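Putative protease (Parabacteroides distasonis ATCC 8503, PDB 3KD4) is of unknown function but is probably exported and may act as a protease. Local coordinates at residues T428-P433 with G463-V468; L439-Q444 with V455-T460; Y125-I130 with S206-G211; D129-L134 with L322-T327; S62-K67 with L108-Y113. All coordinates share one frame; numbering follows the deposited sequence. Where two conformers were deposited one is given.

Interactions 1 and 2 lie together at one end of the elongated chain, their centres about 11 Å apart, and both reach one sheet, in which strands 465-474 and 453-462 are neighbours. Interaction 1 is a backbone ladder, whereas interaction 2 has no direct hydrogen bond and relies on I459 and bridging waters. Interactions 3 and 4 both use strand 129-133, with D129 common to them; 3 is buried, joining hydrogen bonds at L128 and T207 to packing on a tyrosine face, while 4 is partly buried and carried by a carboxylate. Interaction 5, about 66 Å from interaction 1 between centres, is again a strand ladder, with one face lined by tyrosines.

Interaction 1 of 5, residues T428-P433 with G463-V468; sequences TYTVTP and GNTIEV
Y429 and V468 face each other as a hydrogen-bonded antiparallel pair, with Y429 N to V468 O 2.8 Å and an almost straight N-H...O angle of 177°. The return bond from V468 N reaches Y429 O at 2.9 Å. Two residues on, V431 and I466 repeat the pattern, V431 N to I466 O and I466 N to V431 O both measuring 2.7 Å. In the non-hydrogen-bonded position between them, T430 faces E467, and E467 CA makes a C-H...O contact with Y429 O.

The side chains sort onto two faces. Y429, V431, I466 and V468 share the apolar one, where the CB atoms of Y429 and V468 are 4.1 Å apart and P433 CG meets I466 CD1 near the strand end. These strands, 423-433 and 465-474, are adjacent in a mixed five-stranded sheet; both segments fall in the DUF3858 region, and strand 501-505 packs on this face through L502 and F504. On the other face the methyls carry the contact: T430 CG2 lies 4.0 Å from T465 CB, and T428 CG2, held anti to its own N (OG1 chi1 -63°), meets the carboxylate end of E467.

Farther out, the Y429 hydroxyl is hydrogen-bonded to P395 O, while T465 OG1 bonds to R462 O across the turn joining strands 453-462 and 465-474. Strand 370-380 pairs with the far edge of 428-433 through backbone bonds from T428, T430 and T432.

Interaction 2 of 5, residues L439-Q444 with V455-T460; sequences LQTSTQ and VTRTIT
I459 presents its CD1 to the T441 methyl, CG2, at 3.7 Å, the two side chains crossing at about a right angle. The isoleucine projects from strand 453-462 of a mixed five-stranded sheet under the loop that runs from strand 438-439 to strand 446-450, and it is the apolar centre of the contact. Its CD1 also touches S442 O, while CG2 meets L439 CD2 at 4.3 Å and T443 CG2 at a similar distance. Putting CG1 anti to the carbonyl carbon (chi1 -62°) directs one branch to T441 and S442 and the other to L439 and T443. Beyond this residue, L502 of strand 501-505 adds to the packing.

No direct hydrogen bond joins the segments; water does the polar work. One molecule links T443 O to I459 N, at 2.8 Å from each. The loop is shaped by an ST turn, in which S442 OG accepts from Q444 N. R457, its chain bent at chi3, brings its guanidinium alongside the loop, and NH1 is tied to N499 O. Two waters lie in the plane of that group at its edge: one, 2.9 Å from R457 NH2, has S442 O and Q444 O as possible acceptors, and the other, 2.9 Å from R457 NE, has Q444 O and R457 O.

Interaction 3 of 5, residues Y125-I130 with S206-G211; sequences YPALDI and STYPSG
The contact lies where the three-stranded antiparallel sheet of strands 129-133, 202-206 and 156-160 runs out into the loop preceding helix 211-222. D129 and S206 form its last, non-hydrogen-bonded pair, with S206 CA making a C-H...O contact to L128 O. One step further, T207 N donates to the same L128 O at 2.9 Å. L128 N, in turn, is received by a side chain: T207 OG1 accepts it at 2.9 Å with an N-H...O angle of 149°. The threonine can do this because OG1 sits between its backbone N and carbonyl carbon (chi1 65°), which also turns CG2 onto L128 CB.

Y208 brings the largest side chain to the interface. A127 CB stands 3.5 Å from the ring centroid and only 6° off the normal, a CH-pi contact centred on one face. P126 lies side by side with the tyrosine, its CB 3.6 Å from Y208 OH. At the ring edge, near its plane, D129 OD2 approaches Y208 CE2, the carboxylate standing perpendicular to the ring. That carboxylate is also hydrogen-bonded to the backbone N of L322 and of A323. A water is held between D129 OD2 (2.6 Å) and Y208 OH (2.7 Å), so the tyrosine is contacted at face, edge and hydroxyl.

A214 of helix 211-222 and L322 also pack on Y208. S206 OG accepts from Y208 N and S210 caps the helix at A213 N. An ST turn followed closely by a serine N-cap is the device here for passing from strand to helix.

Interaction 4 of 5, residues D129-L134 with L322-T327; sequences DINERL and LAAIQT
A323, D129 and N131 account for most of the buried surface. They lie where strand 129-133, at the edge of a three-stranded sheet, meets the type I beta turn L322-I325 in the loop between strands 305-312 and 327-334. The carboxylate of D129 takes two successive backbone N-H groups from the turn: OD2 accepts from L322 N at 2.6 Å through its syn lone pair, and OD1 accepts from A323 N at 3.0 Å. The second donor comes from above the carboxylate plane, 44° out of it. Extension of CG away from the D129 backbone N (chi1 -167°) carries the oxygens across to the turn.

A323 turns its CB toward the strand, where it contacts D129 OD1 at 3.3 Å and lies near D129 O. On the same side of the strand, N131 CB packs against A323 CB at 3.8 Å. N131 ND2 adds a weak hydrogen bond to A323 O at 3.3 Å and lies close to A324 CA. L322 touches D129 through its CB, and its side chain also packs on A214, L215 and L218 of helix 211-222.

Strand 202-206 is the neighbour of 129-133 in its sheet, with H202 and V204 touching N131. I325 N bonds back to L322 O, closing the turn, and a carboxylate bound to the N-H groups at the start of such a turn resembles the capping of a helix N-terminus.

Interaction 5 of 5, residues S62-K67 with L108-Y113; sequences SYTRQK and LGATIY. With PO4 (phosphate ion), chain C.
A chi1 of 59° sets Y63 CG between its own backbone N and carbonyl carbon, while Y113 takes -78°, with CG anti to its carbonyl carbon; together these bring the two rings into nearly parallel, offset planes on one face of the sheet. The strands, 55-65 and 111-120, are antiparallel neighbours in a mixed eight-stranded sheet, and both segments lie in the DUF3857 region. The ring planes are only 12° apart but slid, with centroids 4.6 Å from each other, so overlap is slight. Instead, Y113 CB stands over the centre of the Y63 ring at 3.6 Å in a CH-pi contact, and Y63 OH lies over a face of the Y113 ring. R65 runs alongside Y113, its CB 3.9 Å from Y113 CE1.

Beneath the rings the backbone ladder is regular. Y63 and Y113 exchange two hydrogen bonds, Y113 N to Y63 O being 2.8 Å, and R65 and T111 exchange two more. On the reverse face, T64 CG2 packs on A110 CB at 3.7 Å, and T64 OG1 is bonded to T104 O. Past the ladder, K67 CG lies 3.4 Å from G109 O. A water joins R65 O, G109 O and T111 OG1, which is also hydrogen-bonded to T32 OG1. Strands 71-73 and 23-33 flank the pair.

At the ring edge a phosphate ion, probably from the crystallisation liquor, accepts a hydrogen bond at its O2 from Y113 OH, 2.6 Å away.

Interaction 1 of 5, residues T428-P433 with G463-V468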
# COMPACT_ATOMS: atom_id res chain seq x y z
N THR A 428 -5.30 11.54 -29.35
CA THR A 428 -5.45 12.09 -30.70
C THR A 428 -5.16 13.58 -30.70
O THR A 428 -5.83 14.34 -30.02
CB THR A 428 -6.85 11.86 -31.21
OG1 THR A 428 -7.07 10.45 -31.30
CG2 THR A 428 -7.05 12.50 -32.61
N TYR A 429 -4.15 13.99 -31.47
CA TYR A 429 -3.79 15.40 -31.56
C TYR A 429 -4.31 15.93 -32.89
O TYR A 429 -4.14 15.29 -33.91
CB TYR A 429 -2.28 15.60 -31.50
CG TYR A 429 -1.62 15.15 -30.23
CD1 TYR A 429 -1.17 13.84 -30.08
CD2 TYR A 429 -1.46 16.02 -29.18
CE1 TYR A 429 -0.57 13.42 -28.90
CE2 TYR A 429 -0.87 15.61 -27.99
CZ TYR A 429 -0.42 14.31 -27.86
OH TYR A 429 0.17 13.92 -26.68
N THR A 430 -4.97 17.09 -32.88
CA THR A 430 -5.31 17.73 -34.13
C THR A 430 -4.44 18.98 -34.21
O THR A 430 -4.52 19.88 -33.36
CB THR A 430 -6.81 18.07 -34.25
OG1 THR A 430 -7.56 16.85 -34.18
CG2 THR A 430 -7.10 18.75 -35.60
N VAL A 431 -3.56 18.97 -35.20
CA VAL A 431 -2.56 20.00 -35.32
C VAL A 431 -2.91 20.88 -36.52
O VAL A 431 -3.08 20.38 -37.63
CB VAL A 431 -1.16 19.38 -35.53
CG1 VAL A 431 -0.14 20.48 -35.68
CG2 VAL A 431 -0.81 18.46 -34.36
N THR A 432 -3.04 22.18 -36.28
CA THR A 432 -3.25 23.14 -37.36
C THR A 432 -2.02 24.04 -37.52
O THR A 432 -1.83 25.00 -36.78
CB THR A 432 -4.51 23.97 -37.16
OG1 THR A 432 -5.64 23.10 -37.03
CG2 THR A 432 -4.74 24.91 -38.38
N PRO A 433 -1.14 23.70 -38.48
CA PRO A 433 0.01 24.58 -38.74
C PRO A 433 -0.38 25.87 -39.49
O PRO A 433 -1.36 25.87 -40.25
CB PRO A 433 0.92 23.72 -39.61
CG PRO A 433 -0.02 22.75 -40.29
CD PRO A 433 -1.21 22.56 -39.40
N GLY A 463 -6.62 17.97 -44.83
CA GLY A 463 -6.89 19.36 -45.17
C GLY A 463 -5.70 20.18 -44.73
O GLY A 463 -4.57 19.83 -45.00
N ASN A 464 -5.96 21.28 -44.03
CA ASN A 464 -4.89 22.03 -43.40
C ASN A 464 -4.74 21.69 -41.91
O ASN A 464 -4.34 22.55 -41.11
CB ASN A 464 -5.12 23.51 -43.57
CG ASN A 464 -6.46 23.93 -43.09
OD1 ASN A 464 -7.06 23.29 -42.23
ND2 ASN A 464 -6.98 25.01 -43.67
N THR A 465 -5.11 20.47 -41.52
CA THR A 465 -4.74 19.94 -40.21
C THR A 465 -3.91 18.68 -40.40
O THR A 465 -3.92 18.04 -41.47
CB THR A 465 -5.95 19.56 -39.33
OG1 THR A 465 -6.62 18.44 -39.92
CG2 THR A 465 -6.93 20.73 -39.17
N ILE A 466 -3.21 18.31 -39.34
CA ILE A 466 -2.55 17.01 -39.29
C ILE A 466 -3.04 16.33 -38.02
O ILE A 466 -3.03 16.92 -36.93
CB ILE A 466 -1.04 17.15 -39.21
CG1 ILE A 466 -0.52 17.90 -40.45
CG2 ILE A 466 -0.36 15.77 -39.03
CD1 ILE A 466 0.83 18.59 -40.18
N GLU A 467 -3.49 15.09 -38.19
CA GLU A 467 -3.93 14.28 -37.08
C GLU A 467 -2.85 13.33 -36.65
O GLU A 467 -2.40 12.50 -37.45
CB GLU A 467 -5.15 13.48 -37.48
CG GLU A 467 -5.68 12.63 -36.35
CD GLU A 467 -6.61 11.54 -36.82
OE1 GLU A 467 -6.22 10.77 -37.75
OE2 GLU A 467 -7.71 11.44 -36.24
N VAL A 468 -2.47 13.39 -35.38
CA VAL A 468 -1.50 12.45 -34.86
C VAL A 468 -2.18 11.57 -33.84
O VAL A 468 -2.71 12.09 -32.86
CB VAL A 468 -0.32 13.20 -34.20
CG1 VAL A 468 0.72 12.19 -33.67
CG2 VAL A 468 0.30 14.17 -35.19

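Interaction 2 of 5, residues L439-Q444 with V455-T460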
# COMPACT_ATOMS: atom_id res chain seq x y z
N LEU A 439 5.57 20.12 -43.46
CA LEU A 439 5.83 19.07 -42.49
C LEU A 439 7.07 18.31 -42.92
O LEU A 439 7.09 17.72 -43.98
CB LEU A 439 4.65 18.10 -42.36
CG LEU A 439 4.83 16.96 -41.34
CD1 LEU A 439 4.87 17.47 -39.89
CD2 LEU A 439 3.73 15.96 -41.54
N GLN A 440 8.09 18.33 -42.08
CA GLN A 440 9.34 17.61 -42.38
C GLN A 440 9.39 16.20 -41.76
O GLN A 440 9.98 15.30 -42.31
CB GLN A 440 10.54 18.45 -41.96
CG GLN A 440 10.69 19.70 -42.82
CD GLN A 440 11.24 19.40 -44.21
OE1 GLN A 440 11.58 18.26 -44.52
NE2 GLN A 440 11.36 20.44 -45.04
N THR A 441 8.71 16.01 -40.65
CA THR A 441 8.54 14.69 -40.06
C THR A 441 7.90 13.69 -41.01
O THR A 441 6.91 14.02 -41.64
CB THR A 441 7.65 14.82 -38.83
OG1 THR A 441 8.26 15.75 -37.93
CG2 THR A 441 7.43 13.44 -38.14
N SER A 442 8.43 12.48 -41.10
CA SER A 442 7.81 11.43 -41.94
C SER A 442 6.36 11.14 -41.51
O SER A 442 6.07 11.14 -40.33
CB SER A 442 8.61 10.13 -41.84
OG SER A 442 7.94 9.02 -42.46
N THR A 443 5.48 10.86 -42.46
CA THR A 443 4.12 10.41 -42.12
C THR A 443 4.01 8.88 -42.02
O THR A 443 2.92 8.33 -41.90
CB THR A 443 3.11 10.94 -43.13
OG1 THR A 443 3.49 10.48 -44.42
CG2 THR A 443 3.11 12.47 -43.13
N GLN A 444 5.15 8.18 -42.05
CA GLN A 444 5.14 6.74 -41.94
C GLN A 444 4.76 6.35 -40.49
O GLN A 444 5.18 6.99 -39.53
CB GLN A 444 6.51 6.18 -42.28
CG GLN A 444 6.57 4.67 -42.23
CD GLN A 444 7.69 4.08 -43.06
OE1 GLN A 444 8.30 4.75 -43.92
NE2 GLN A 444 7.98 2.80 -42.82
N VAL A 455 3.09 -0.04 -28.91
CA VAL A 455 2.95 1.42 -28.97
C VAL A 455 2.92 1.80 -30.46
O VAL A 455 3.70 1.29 -31.25
CB VAL A 455 4.11 2.16 -28.27
CG1 VAL A 455 4.05 3.66 -28.55
CG2 VAL A 455 4.12 1.90 -26.77
N THR A 456 1.99 2.67 -30.84
CA THR A 456 1.95 3.12 -32.21
C THR A 456 1.81 4.62 -32.29
O THR A 456 1.27 5.27 -31.38
CB THR A 456 0.77 2.51 -33.01
OG1 THR A 456 -0.44 3.08 -32.51
CG2 THR A 456 0.76 0.95 -32.95
N ARG A 457 2.24 5.16 -33.43
CA ARG A 457 2.02 6.55 -33.77
C ARG A 457 1.68 6.61 -35.26
O ARG A 457 2.40 6.06 -36.10
CB ARG A 457 3.27 7.37 -33.51
CG ARG A 457 3.07 8.84 -33.74
CD ARG A 457 4.36 9.59 -33.57
NE ARG A 457 5.19 9.54 -34.76
CZ ARG A 457 6.35 10.17 -34.89
NH1 ARG A 457 6.84 10.90 -33.90
NH2 ARG A 457 7.02 10.10 -36.04
N THR A 458 0.56 7.26 -35.57
CA THR A 458 0.22 7.49 -36.97
C THR A 458 0.12 8.99 -37.15
O THR A 458 -0.31 9.70 -36.25
CB THR A 458 -1.11 6.86 -37.35
OG1 THR A 458 -2.12 7.45 -36.54
CG2 THR A 458 -1.11 5.38 -37.11
N ILE A 459 0.52 9.47 -38.33
CA ILE A 459 0.49 10.90 -38.62
C ILE A 459 -0.21 11.01 -39.98
O ILE A 459 0.26 10.42 -40.97
CB ILE A 459 1.89 11.50 -38.71
CG1 ILE A 459 2.63 11.38 -37.36
CG2 ILE A 459 1.80 12.95 -39.18
CD1 ILE A 459 4.12 11.84 -37.41
N THR A 460 -1.33 11.73 -40.00
CA THR A 460 -2.16 11.79 -41.19
C THR A 460 -2.61 13.22 -41.48
O THR A 460 -3.44 13.79 -40.78
CB THR A 460 -3.39 10.90 -41.04
OG1 THR A 460 -4.19 11.39 -39.97
CG2 THR A 460 -2.98 9.46 -40.75
O HOH W 1 6.79 8.93 -38.71
O HOH W 2 1.25 7.26 -39.97
O HOH W 3 4.21 7.96 -37.02

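Interaction 3 of 5, residues Y125-I130 with S206-G211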
# COMPACT_ATOMS: atom_id res chain seq x y z
N TYR A 125 -7.32 -6.66 22.17
CA TYR A 125 -7.17 -7.46 20.96
C TYR A 125 -7.96 -8.75 21.09
O TYR A 125 -7.79 -9.45 22.07
CB TYR A 125 -5.71 -7.78 20.75
CG TYR A 125 -4.88 -6.62 20.29
CD1 TYR A 125 -5.34 -5.76 19.29
CD2 TYR A 125 -3.62 -6.41 20.80
CE1 TYR A 125 -4.55 -4.69 18.87
CE2 TYR A 125 -2.81 -5.36 20.34
CZ TYR A 125 -3.30 -4.49 19.39
OH TYR A 125 -2.52 -3.44 18.93
N PRO A 126 -8.80 -9.09 20.10
CA PRO A 126 -9.52 -10.36 20.14
C PRO A 126 -8.62 -11.59 20.09
O PRO A 126 -9.01 -12.63 20.59
CB PRO A 126 -10.39 -10.32 18.88
CG PRO A 126 -10.51 -8.92 18.52
CD PRO A 126 -9.23 -8.27 18.95
N ALA A 127 -7.42 -11.44 19.55
CA ALA A 127 -6.53 -12.59 19.33
C ALA A 127 -5.10 -12.10 19.16
O ALA A 127 -4.87 -10.92 18.99
CB ALA A 127 -7.01 -13.38 18.06
N LEU A 128 -4.12 -13.01 19.21
CA LEU A 128 -2.77 -12.69 18.77
C LEU A 128 -2.80 -12.74 17.24
O LEU A 128 -3.22 -13.73 16.64
CB LEU A 128 -1.75 -13.68 19.36
CG LEU A 128 -0.29 -13.43 19.00
CD1 LEU A 128 0.14 -11.99 19.40
CD2 LEU A 128 0.70 -14.42 19.64
N ASP A 129 -2.35 -11.66 16.59
CA ASP A 129 -2.57 -11.45 15.17
C ASP A 129 -1.34 -10.69 14.61
O ASP A 129 -1.21 -9.50 14.84
CB ASP A 129 -3.87 -10.65 14.99
CG ASP A 129 -4.39 -10.62 13.55
OD1 ASP A 129 -3.65 -10.95 12.58
OD2 ASP A 129 -5.59 -10.26 13.40
N ILE A 130 -0.45 -11.41 13.94
CA ILE A 130 0.88 -10.92 13.58
C ILE A 130 1.04 -10.96 12.07
O ILE A 130 0.60 -11.91 11.42
CB ILE A 130 1.96 -11.82 14.22
CG1 ILE A 130 1.88 -11.76 15.76
CG2 ILE A 130 3.36 -11.41 13.83
CD1 ILE A 130 2.60 -12.94 16.43
N SER A 206 -1.60 -16.24 13.79
CA SER A 206 -2.92 -15.94 14.33
C SER A 206 -3.35 -16.97 15.35
O SER A 206 -3.11 -18.16 15.16
CB SER A 206 -3.94 -15.93 13.18
OG SER A 206 -5.26 -15.81 13.63
N THR A 207 -4.03 -16.50 16.40
CA THR A 207 -4.70 -17.38 17.34
C THR A 207 -6.20 -17.39 17.17
O THR A 207 -6.90 -18.00 17.98
CB THR A 207 -4.32 -17.08 18.82
OG1 THR A 207 -4.78 -15.79 19.19
CG2 THR A 207 -2.77 -17.22 19.07
N TYR A 208 -6.74 -16.76 16.11
CA TYR A 208 -8.14 -17.01 15.80
C TYR A 208 -8.29 -18.50 15.39
O TYR A 208 -7.34 -19.13 14.97
CB TYR A 208 -8.59 -16.15 14.63
CG TYR A 208 -8.77 -14.66 14.92
CD1 TYR A 208 -9.89 -14.20 15.56
CD2 TYR A 208 -7.82 -13.73 14.48
CE1 TYR A 208 -10.07 -12.83 15.78
CE2 TYR A 208 -8.00 -12.42 14.69
CZ TYR A 208 -9.14 -11.97 15.31
OH TYR A 208 -9.29 -10.65 15.51
N PRO A 209 -9.50 -19.06 15.47
CA PRO A 209 -9.70 -20.46 15.13
C PRO A 209 -9.40 -20.74 13.65
O PRO A 209 -9.02 -21.87 13.30
CB PRO A 209 -11.18 -20.67 15.40
CG PRO A 209 -11.54 -19.59 16.43
CD PRO A 209 -10.69 -18.44 16.05
N SER A 210 -9.62 -19.73 12.83
CA SER A 210 -9.38 -19.79 11.39
C SER A 210 -9.41 -18.38 10.82
O SER A 210 -9.94 -17.45 11.44
CB SER A 210 -10.47 -20.62 10.72
OG SER A 210 -11.73 -19.95 10.71
N GLY A 211 -8.93 -18.23 9.59
CA GLY A 211 -9.02 -16.95 8.86
C GLY A 211 -10.45 -16.50 8.71
O GLY A 211 -10.78 -15.34 8.90
O HOH W 4 -7.15 -9.06 15.14

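Interaction 4 of 5, residues D129-L134 with L322-T327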
# COMPACT_ATOMS: atom_id res chain seq x y z
N ASP A 129 -2.35 -11.66 16.59
CA ASP A 129 -2.57 -11.45 15.17
C ASP A 129 -1.34 -10.69 14.61
O ASP A 129 -1.21 -9.50 14.84
CB ASP A 129 -3.87 -10.65 14.99
CG ASP A 129 -4.39 -10.62 13.55
OD1 ASP A 129 -3.65 -10.95 12.58
OD2 ASP A 129 -5.59 -10.26 13.40
N ILE A 130 -0.45 -11.41 13.94
CA ILE A 130 0.88 -10.92 13.58
C ILE A 130 1.04 -10.96 12.07
O ILE A 130 0.60 -11.91 11.42
CB ILE A 130 1.96 -11.82 14.22
CG1 ILE A 130 1.88 -11.76 15.76
CG2 ILE A 130 3.36 -11.41 13.83
CD1 ILE A 130 2.60 -12.94 16.43
N ASN A 131 1.62 -9.89 11.52
CA ASN A 131 2.08 -9.82 10.16
C ASN A 131 3.33 -8.94 10.14
O ASN A 131 3.25 -7.74 9.90
CB ASN A 131 1.01 -9.20 9.25
CG ASN A 131 1.48 -9.04 7.82
OD1 ASN A 131 2.21 -9.89 7.29
ND2 ASN A 131 1.04 -7.97 7.17
N GLU A 132 4.49 -9.52 10.41
CA GLU A 132 5.66 -8.72 10.67
C GLU A 132 6.68 -8.85 9.57
O GLU A 132 7.14 -9.94 9.26
CB GLU A 132 6.29 -9.11 12.01
CG GLU A 132 7.38 -8.17 12.48
CD GLU A 132 6.82 -6.88 13.07
OE1 GLU A 132 5.58 -6.77 13.21
OE2 GLU A 132 7.63 -5.99 13.39
N ARG A 133 7.04 -7.72 8.98
CA ARG A 133 8.15 -7.67 8.03
C ARG A 133 9.47 -7.86 8.76
O ARG A 133 9.71 -7.14 9.72
CB ARG A 133 8.17 -6.29 7.37
CG ARG A 133 9.16 -6.17 6.27
CD ARG A 133 9.29 -4.74 5.72
NE ARG A 133 10.05 -3.90 6.66
CZ ARG A 133 9.54 -2.92 7.39
NH1 ARG A 133 8.26 -2.60 7.31
NH2 ARG A 133 10.33 -2.27 8.22
N LEU A 134 10.32 -8.77 8.30
CA LEU A 134 11.61 -9.04 8.92
C LEU A 134 12.82 -8.48 8.13
O LEU A 134 13.90 -8.27 8.70
CB LEU A 134 11.75 -10.55 9.13
CG LEU A 134 10.62 -11.21 9.94
CD1 LEU A 134 10.90 -12.70 10.14
CD2 LEU A 134 10.41 -10.50 11.30
N LEU A 322 -6.30 -10.63 10.88
CA LEU A 322 -6.62 -9.34 10.28
C LEU A 322 -5.38 -8.50 9.97
O LEU A 322 -5.43 -7.61 9.12
CB LEU A 322 -7.59 -8.61 11.21
CG LEU A 322 -8.91 -9.33 11.58
CD1 LEU A 322 -9.79 -8.42 12.48
CD2 LEU A 322 -9.72 -9.84 10.36
N ALA A 323 -4.26 -8.79 10.63
CA ALA A 323 -3.03 -8.01 10.46
C ALA A 323 -2.47 -8.13 9.05
O ALA A 323 -1.86 -7.20 8.58
CB ALA A 323 -1.93 -8.39 11.55
N ALA A 324 -2.74 -9.23 8.37
CA ALA A 324 -2.31 -9.41 7.00
C ALA A 324 -3.22 -8.66 5.96
O ALA A 324 -2.88 -8.64 4.78
CB ALA A 324 -2.28 -10.91 6.67
N ILE A 325 -4.34 -8.05 6.38
CA ILE A 325 -5.22 -7.33 5.44
C ILE A 325 -4.50 -6.05 4.99
O ILE A 325 -4.01 -5.30 5.83
CB ILE A 325 -6.57 -7.01 6.06
CG1 ILE A 325 -7.32 -8.32 6.39
CG2 ILE A 325 -7.43 -6.09 5.12
CD1 ILE A 325 -8.63 -8.11 7.20
N GLN A 326 -4.44 -5.81 3.68
CA GLN A 326 -3.80 -4.62 3.12
C GLN A 326 -4.75 -3.55 2.71
O GLN A 326 -4.40 -2.40 2.77
CB GLN A 326 -2.82 -4.97 1.95
CG GLN A 326 -3.40 -5.68 0.75
CD GLN A 326 -2.37 -5.91 -0.40
OE1 GLN A 326 -1.24 -6.37 -0.16
NE2 GLN A 326 -2.79 -5.61 -1.68
N THR A 327 -5.96 -3.89 2.26
CA THR A 327 -6.95 -2.92 1.82
C THR A 327 -8.36 -3.44 2.12
O THR A 327 -8.54 -4.64 2.22
CB THR A 327 -6.84 -2.72 0.28
OG1 THR A 327 -5.47 -2.55 -0.08
CG2 THR A 327 -7.64 -1.51 -0.21

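Interaction 5 of 5, residues S62-K67 with L108-Y113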
# COMPACT_ATOMS: atom_id res chain seq x y z
N SER A 62 18.12 1.49 26.50
CA SER A 62 18.38 2.38 25.37
C SER A 62 19.74 3.05 25.60
O SER A 62 19.93 3.86 26.54
CB SER A 62 17.25 3.40 25.19
OG SER A 62 17.52 4.29 24.07
N TYR A 63 20.69 2.68 24.75
CA TYR A 63 22.04 3.22 24.78
C TYR A 63 22.74 3.06 23.44
O TYR A 63 22.32 2.28 22.59
CB TYR A 63 22.88 2.57 25.88
CG TYR A 63 23.07 1.07 25.80
CD1 TYR A 63 22.15 0.19 26.39
CD2 TYR A 63 24.16 0.54 25.16
CE1 TYR A 63 22.33 -1.18 26.32
CE2 TYR A 63 24.35 -0.81 25.11
CZ TYR A 63 23.44 -1.66 25.68
OH TYR A 63 23.67 -3.02 25.58
N THR A 64 23.82 3.81 23.29
CA THR A 64 24.71 3.69 22.14
C THR A 64 26.05 3.17 22.60
O THR A 64 26.62 3.68 23.59
CB THR A 64 24.89 5.04 21.47
OG1 THR A 64 23.60 5.52 21.08
CG2 THR A 64 25.87 4.94 20.28
N ARG A 65 26.55 2.16 21.91
CA ARG A 65 27.89 1.64 22.16
C ARG A 65 28.83 2.12 21.09
O ARG A 65 28.68 1.76 19.91
CB ARG A 65 27.90 0.13 22.24
CG ARG A 65 29.29 -0.46 22.50
CD ARG A 65 29.20 -1.99 22.65
NE ARG A 65 30.45 -2.58 23.13
CZ ARG A 65 31.64 -2.58 22.48
NH1 ARG A 65 31.80 -2.01 21.28
NH2 ARG A 65 32.71 -3.16 23.05
N GLN A 66 29.80 2.94 21.48
CA GLN A 66 30.81 3.44 20.52
C GLN A 66 31.86 2.38 20.28
O GLN A 66 31.99 1.45 21.07
CB GLN A 66 31.44 4.73 21.04
CG GLN A 66 30.37 5.81 21.26
CD GLN A 66 30.91 7.11 21.80
OE1 GLN A 66 31.98 7.14 22.39
NE2 GLN A 66 30.15 8.19 21.62
N LYS A 67 32.61 2.52 19.20
CA LYS A 67 33.55 1.47 18.78
C LYS A 67 34.56 1.15 19.83
O LYS A 67 34.95 -0.01 19.96
CB LYS A 67 34.35 1.87 17.55
CG LYS A 67 33.62 1.80 16.28
CD LYS A 67 34.59 1.93 15.11
CE LYS A 67 35.07 0.57 14.63
NZ LYS A 67 36.05 0.74 13.48
N LEU A 108 30.77 7.49 13.98
CA LEU A 108 31.02 6.47 12.95
C LEU A 108 31.30 5.10 13.60
O LEU A 108 32.14 4.99 14.50
CB LEU A 108 32.20 6.90 12.09
CG LEU A 108 32.05 8.17 11.24
CD1 LEU A 108 33.41 8.52 10.60
CD2 LEU A 108 30.95 8.05 10.19
N GLY A 109 30.55 4.09 13.21
CA GLY A 109 30.77 2.73 13.68
C GLY A 109 30.14 2.39 15.01
O GLY A 109 30.35 1.29 15.55
N ALA A 110 29.43 3.36 15.59
CA ALA A 110 28.67 3.15 16.83
C ALA A 110 27.45 2.29 16.60
O ALA A 110 26.92 2.21 15.48
CB ALA A 110 28.24 4.49 17.41
N THR A 111 27.02 1.61 17.67
CA THR A 111 25.89 0.69 17.63
C THR A 111 24.81 1.10 18.60
O THR A 111 25.06 1.26 19.79
CB THR A 111 26.31 -0.74 17.96
OG1 THR A 111 27.29 -1.15 17.01
CG2 THR A 111 25.09 -1.70 17.92
N ILE A 112 23.63 1.29 18.06
CA ILE A 112 22.44 1.62 18.84
C ILE A 112 21.84 0.36 19.41
O ILE A 112 21.57 -0.57 18.66
CB ILE A 112 21.34 2.27 17.94
CG1 ILE A 112 21.82 3.62 17.40
CG2 ILE A 112 19.99 2.39 18.69
CD1 ILE A 112 21.00 4.14 16.12
N TYR A 113 21.58 0.37 20.72
CA TYR A 113 20.86 -0.73 21.39
C TYR A 113 19.54 -0.21 21.91
O TYR A 113 19.49 0.77 22.66
CB TYR A 113 21.67 -1.21 22.59
CG TYR A 113 22.83 -2.09 22.27
CD1 TYR A 113 23.96 -1.57 21.68
CD2 TYR A 113 22.81 -3.45 22.60
CE1 TYR A 113 25.05 -2.36 21.37
CE2 TYR A 113 23.93 -4.27 22.30
CZ TYR A 113 25.04 -3.70 21.69
OH TYR A 113 26.15 -4.48 21.38
P PO4 C . 25.96 -8.19 21.57
O1 PO4 C . 26.95 -9.27 21.94
O2 PO4 C . 26.25 -6.87 22.30
O3 PO4 C . 26.05 -8.00 20.07
O4 PO4 C . 24.57 -8.73 21.82
O HOH W 5 18.67 3.25 21.92
O HOH W 6 29.83 -0.29 17.70
O HOH W 7 31.89 4.62 17.46